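Local coordinates for protein 4-hydroxy-3-methylbut-2-enyl diphosphate reductase (Aquifex aeolicus, PDB 3DNF) that catalyses the last step of the non-mevalonate isoprenoid pathway, reducing (2E)-4-hydroxy-3-methylbut-2-enyl diphosphate to isopentenyl and dimethylallyl diphosphate with an iron-sulfur cluster, at residues E201-L206 / Y228-E233; M213-G218 / G222-L227. One frame throughout, in Å; residues are numbered along the deposited sequence.

In the fold
Both contacts use helix 222-234. Contact 2 is the more buried: five of its six touching residues are inside, where helix 222-227 runs back along strand 213-216 of a four-stranded parallel sheet. Contact 1 joins two neighbouring helices of the layer covering that face, 195-206 and 222-234, farther from the chain centre (about 19 Å against 14 Å, centre to centre), and its apolar seam ends in a salt-bridged lysine at the partly exposed edge. Contact 2 is instead made of methyl groups, glycines and carbonyls close to residues predicted to bind the substrate. The two touch at several points, among them V203 CG2 on L227 CD2 at 3.6 Å. In sequence, contact 2 falls between the two segments of contact 1.

Contact 1 of 2, residues E201-L206 / Y228-E233; sequences ESVKKL and YYISKE
I230 fills the space between V203 and K204, using a different branch for each. Its CG2 meets V203 CG1 at 3.8 Å, an oblique apolar contact. Its long branch, with CG1 anti to the backbone N (chi1 -171°), reaches out across the lysine, and the two side chains run at roughly right angles. I230 CD1 lies 3.3 Å from K204 CG, closer than usual for two carbons. The bends of K204 at chi2 and chi4 curl the chain around that methyl, and K204 NZ comes within 3.4 Å of I230 CD1. On the inner flank V203 CG1 also touches S231 CB at 3.8 Å.

The next shell gives the polar ends their partners. K204 NZ forms a salt bridge with E201 OE2 at 3.2 Å, one turn earlier on the same helix, though as a hydrogen bond it is weak. S231 OG is hydrogen-bonded to T238 OG1, linking its helix to strand 238-241. The helix axes pass 9.2 Å apart at a crossing angle of -20°, so helices 195-206 and 222-234 run nearly parallel, as neighbouring helices of an α/β layer can. The closest atoms of all three residue pairs are carbons on both sides, and no polar bond joins the segments. The contact therefore rests on shape and a modest apolar burial of 186 Å², while the lysine's charge is probably offset, at least in part, by E201 of its own helix.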
# COMPACT_ATOMS: atom_id res chain seq x y z
N GLU B 201 18.09 -10.61 -12.10
CA GLU B 201 17.46 -11.88 -12.50
C GLU B 201 18.20 -12.58 -13.64
O GLU B 201 18.22 -13.81 -13.73
CB GLU B 201 15.99 -11.68 -12.88
CG GLU B 201 15.10 -11.11 -11.76
CD GLU B 201 15.23 -11.84 -10.42
OE1 GLU B 201 15.33 -13.09 -10.41
OE2 GLU B 201 15.21 -11.16 -9.37
N SER B 202 18.80 -11.78 -14.52
CA SER B 202 19.64 -12.29 -15.60
C SER B 202 20.91 -12.95 -15.05
O SER B 202 21.36 -13.96 -15.60
CB SER B 202 19.99 -11.16 -16.57
OG SER B 202 20.79 -11.63 -17.64
N VAL B 203 21.47 -12.39 -13.98
CA VAL B 203 22.59 -13.00 -13.25
C VAL B 203 22.14 -14.27 -12.52
O VAL B 203 22.84 -15.28 -12.55
CB VAL B 203 23.24 -11.99 -12.27
CG1 VAL B 203 24.09 -12.69 -11.23
CG2 VAL B 203 24.08 -10.99 -13.06
N LYS B 204 20.96 -14.21 -11.90
CA LYS B 204 20.36 -15.38 -11.26
C LYS B 204 20.25 -16.58 -12.20
O LYS B 204 20.56 -17.71 -11.81
CB LYS B 204 18.98 -15.06 -10.68
CG LYS B 204 18.99 -14.35 -9.35
CD LYS B 204 17.91 -14.89 -8.42
CE LYS B 204 17.75 -14.05 -7.15
NZ LYS B 204 17.17 -12.71 -7.44
N LYS B 205 19.80 -16.33 -13.43
CA LYS B 205 19.62 -17.39 -14.41
C LYS B 205 20.96 -17.88 -14.98
O LYS B 205 21.13 -19.08 -15.24
CB LYS B 205 18.69 -16.95 -15.54
CG LYS B 205 17.23 -16.76 -15.13
CD LYS B 205 16.29 -16.61 -16.34
CE LYS B 205 16.65 -15.41 -17.25
NZ LYS B 205 16.30 -14.05 -16.70
N LEU B 206 21.91 -16.97 -15.17
CA LEU B 206 23.18 -17.34 -15.78
C LEU B 206 24.14 -18.02 -14.79
O LEU B 206 24.83 -18.99 -15.16
CB LEU B 206 23.85 -16.13 -16.46
CG LEU B 206 25.01 -16.43 -17.42
CD1 LEU B 206 24.61 -17.43 -18.52
CD2 LEU B 206 25.58 -15.16 -18.04
N TYR B 228 27.40 -9.11 -7.37
CA TYR B 228 28.40 -10.07 -6.87
C TYR B 228 27.81 -11.07 -5.86
O TYR B 228 27.93 -12.28 -6.07
CB TYR B 228 29.64 -9.38 -6.29
CG TYR B 228 30.57 -10.34 -5.56
CD1 TYR B 228 31.34 -11.27 -6.27
CD2 TYR B 228 30.67 -10.33 -4.17
CE1 TYR B 228 32.18 -12.16 -5.60
CE2 TYR B 228 31.50 -11.21 -3.50
CZ TYR B 228 32.25 -12.12 -4.23
OH TYR B 228 33.08 -12.99 -3.59
N TYR B 229 27.17 -10.58 -4.80
CA TYR B 229 26.64 -11.45 -3.74
C TYR B 229 25.61 -12.44 -4.26
O TYR B 229 25.67 -13.63 -3.94
CB TYR B 229 26.01 -10.63 -2.62
CG TYR B 229 26.98 -9.85 -1.78
CD1 TYR B 229 26.88 -8.46 -1.70
CD2 TYR B 229 28.00 -10.49 -1.07
CE1 TYR B 229 27.76 -7.72 -0.94
CE2 TYR B 229 28.89 -9.76 -0.29
CZ TYR B 229 28.77 -8.37 -0.24
OH TYR B 229 29.63 -7.62 0.51
N ILE B 230 24.67 -11.95 -5.06
CA ILE B 230 23.63 -12.78 -5.68
C ILE B 230 24.24 -13.94 -6.47
O ILE B 230 23.77 -15.08 -6.38
CB ILE B 230 22.65 -11.91 -6.54
CG1 ILE B 230 21.44 -12.70 -7.03
CG2 ILE B 230 23.35 -11.29 -7.73
CD1 ILE B 230 20.47 -11.84 -7.85
N SER B 231 25.31 -13.64 -7.21
CA SER B 231 26.01 -14.62 -8.03
C SER B 231 26.84 -15.59 -7.18
O SER B 231 26.77 -16.80 -7.39
CB SER B 231 26.91 -13.91 -9.05
OG SER B 231 27.64 -14.85 -9.82
N LYS B 232 27.59 -15.03 -6.23
CA LYS B 232 28.45 -15.78 -5.30
C LYS B 232 27.65 -16.81 -4.49
O LYS B 232 28.17 -17.84 -4.07
CB LYS B 232 29.18 -14.79 -4.38
CG LYS B 232 30.10 -15.40 -3.33
CD LYS B 232 31.39 -15.91 -3.94
CE LYS B 232 32.26 -16.57 -2.88
NZ LYS B 232 33.67 -16.86 -3.46
N GLU B 233 26.37 -16.51 -4.28
CA GLU B 233 25.44 -17.39 -3.59
C GLU B 233 25.03 -18.59 -4.44
O GLU B 233 24.75 -19.67 -3.91
CB GLU B 233 24.20 -16.58 -3.19
CG GLU B 233 23.13 -17.37 -2.44
CD GLU B 233 21.89 -16.54 -2.20
OE1 GLU B 233 21.97 -15.29 -2.26
OE2 GLU B 233 20.82 -17.14 -1.95

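Contact 2 of 2, residues M213-G218 / G222-L227; sequences MIIIGG and GNTRRL
T224 CG2 stands off the plane of the I216-G217 peptide, beside its edge, 3.5 Å from both I216 O and G217 CA. The guanidinium of R225, which makes no contact with the strand segment, has G222 CA over one face, displaced from the centre of the group, and its NE is hydrogen-bonded to K219 O. T224 CG2 is anti to the backbone N (chi1 -61° for OG1), which aims the methyl at the strand while OG1 bonds S221 OG. G217 leaves room for this: a β-carbon on it would fall 2.3 Å from T224 CG2 and jam against the carbonyl O of I216.

Back along the strand, I215 CG2 sits 3.8 Å from L227 CB and also 3.8 Å from T224 O, bridging successive turns of the helix. Replacing I215 by an alanine removes CG2, CG1 and CD1, which would probably open a gap against the helix and cost L227 CB and the T224 backbone this methyl contact.

The segment axes lie 8.3 Å apart at 175°, the antiparallel course expected of the helix in a β-α-β unit, here strand 212-216, helix 222-234 and strand 238-241. I216 and I214 turn to the opposite layer, against helix 268-281. N223 of the helix segment and S221 just before it are predicted to bind (2E)-4-hydroxy-3-methylbut-2-enyl diphosphate. Methyl groups against backbone and apolar carbon thus bring the helix's first turn, beside these residues, against the strand end.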
# COMPACT_ATOMS: atom_id res chain seq x y z
N MET B 213 31.63 -17.08 -12.94
CA MET B 213 30.91 -15.83 -13.09
C MET B 213 31.85 -14.65 -12.83
O MET B 213 32.53 -14.61 -11.80
CB MET B 213 29.72 -15.79 -12.13
CG MET B 213 28.44 -16.41 -12.67
SD MET B 213 27.86 -15.61 -14.20
CE MET B 213 27.30 -14.00 -13.66
N ILE B 214 31.89 -13.72 -13.78
CA ILE B 214 32.61 -12.44 -13.63
C ILE B 214 31.61 -11.29 -13.50
O ILE B 214 30.77 -11.09 -14.38
CB ILE B 214 33.57 -12.16 -14.82
CG1 ILE B 214 34.54 -13.33 -15.06
CG2 ILE B 214 34.32 -10.82 -14.62
CD1 ILE B 214 35.43 -13.73 -13.86
N ILE B 215 31.73 -10.53 -12.41
CA ILE B 215 30.89 -9.36 -12.16
C ILE B 215 31.77 -8.11 -12.20
O ILE B 215 32.72 -7.98 -11.41
CB ILE B 215 30.12 -9.48 -10.79
CG1 ILE B 215 29.19 -10.72 -10.75
CG2 ILE B 215 29.39 -8.18 -10.45
CD1 ILE B 215 28.12 -10.80 -11.85
N ILE B 216 31.47 -7.21 -13.13
CA ILE B 216 32.29 -6.02 -13.33
C ILE B 216 31.61 -4.77 -12.72
O ILE B 216 30.39 -4.62 -12.78
CB ILE B 216 32.60 -5.78 -14.83
CG1 ILE B 216 33.16 -7.04 -15.48
CG2 ILE B 216 33.60 -4.62 -15.01
CD1 ILE B 216 32.96 -7.08 -16.99
N GLY B 217 32.42 -3.90 -12.11
CA GLY B 217 31.92 -2.64 -11.58
C GLY B 217 32.80 -2.06 -10.50
O GLY B 217 33.64 -2.76 -9.92
N GLY B 218 32.61 -0.77 -10.23
CA GLY B 218 33.35 -0.11 -9.15
C GLY B 218 32.96 -0.74 -7.82
O GLY B 218 31.81 -1.15 -7.66
N GLY B 222 27.16 0.19 -4.94
CA GLY B 222 26.30 -0.68 -4.12
C GLY B 222 25.59 -1.77 -4.90
O GLY B 222 25.59 -2.93 -4.50
N ASN B 223 24.98 -1.42 -6.04
CA ASN B 223 24.28 -2.43 -6.85
C ASN B 223 25.18 -3.36 -7.68
O ASN B 223 24.73 -4.43 -8.12
CB ASN B 223 23.17 -1.81 -7.72
CG ASN B 223 21.82 -1.72 -7.00
OD1 ASN B 223 21.11 -0.73 -7.14
ND2 ASN B 223 21.47 -2.77 -6.22
N THR B 224 26.44 -2.98 -7.89
CA THR B 224 27.41 -3.92 -8.44
C THR B 224 27.70 -4.98 -7.37
O THR B 224 27.73 -6.17 -7.67
CB THR B 224 28.72 -3.25 -8.87
OG1 THR B 224 28.45 -2.30 -9.90
CG2 THR B 224 29.70 -4.27 -9.41
N ARG B 225 27.89 -4.53 -6.13
CA ARG B 225 28.17 -5.44 -5.01
C ARG B 225 27.04 -6.44 -4.77
O ARG B 225 27.27 -7.55 -4.29
CB ARG B 225 28.48 -4.65 -3.73
CG ARG B 225 29.91 -4.13 -3.66
CD ARG B 225 30.26 -3.49 -2.30
NE ARG B 225 30.03 -2.05 -2.35
CZ ARG B 225 29.10 -1.41 -1.66
NH1 ARG B 225 28.29 -2.06 -0.83
NH2 ARG B 225 28.98 -0.09 -1.79
N ARG B 226 25.81 -6.03 -5.10
CA ARG B 226 24.65 -6.90 -4.94
C ARG B 226 24.68 -7.96 -6.02
O ARG B 226 24.38 -9.12 -5.75
CB ARG B 226 23.36 -6.11 -4.99
CG ARG B 226 22.26 -6.63 -4.07
CD ARG B 226 21.40 -5.44 -3.62
NE ARG B 226 20.18 -5.83 -2.92
CZ ARG B 226 19.16 -5.01 -2.69
NH1 ARG B 226 19.22 -3.74 -3.10
NH2 ARG B 226 18.09 -5.44 -2.04
N LEU B 227 25.05 -7.55 -7.24
CA LEU B 227 25.26 -8.48 -8.35
C LEU B 227 26.31 -9.53 -8.00
O LEU B 227 26.11 -10.72 -8.28
CB LEU B 227 25.68 -7.74 -9.63
CG LEU B 227 24.63 -7.15 -10.57
CD1 LEU B 227 25.33 -6.69 -11.86
CD2 LEU B 227 23.50 -8.14 -10.88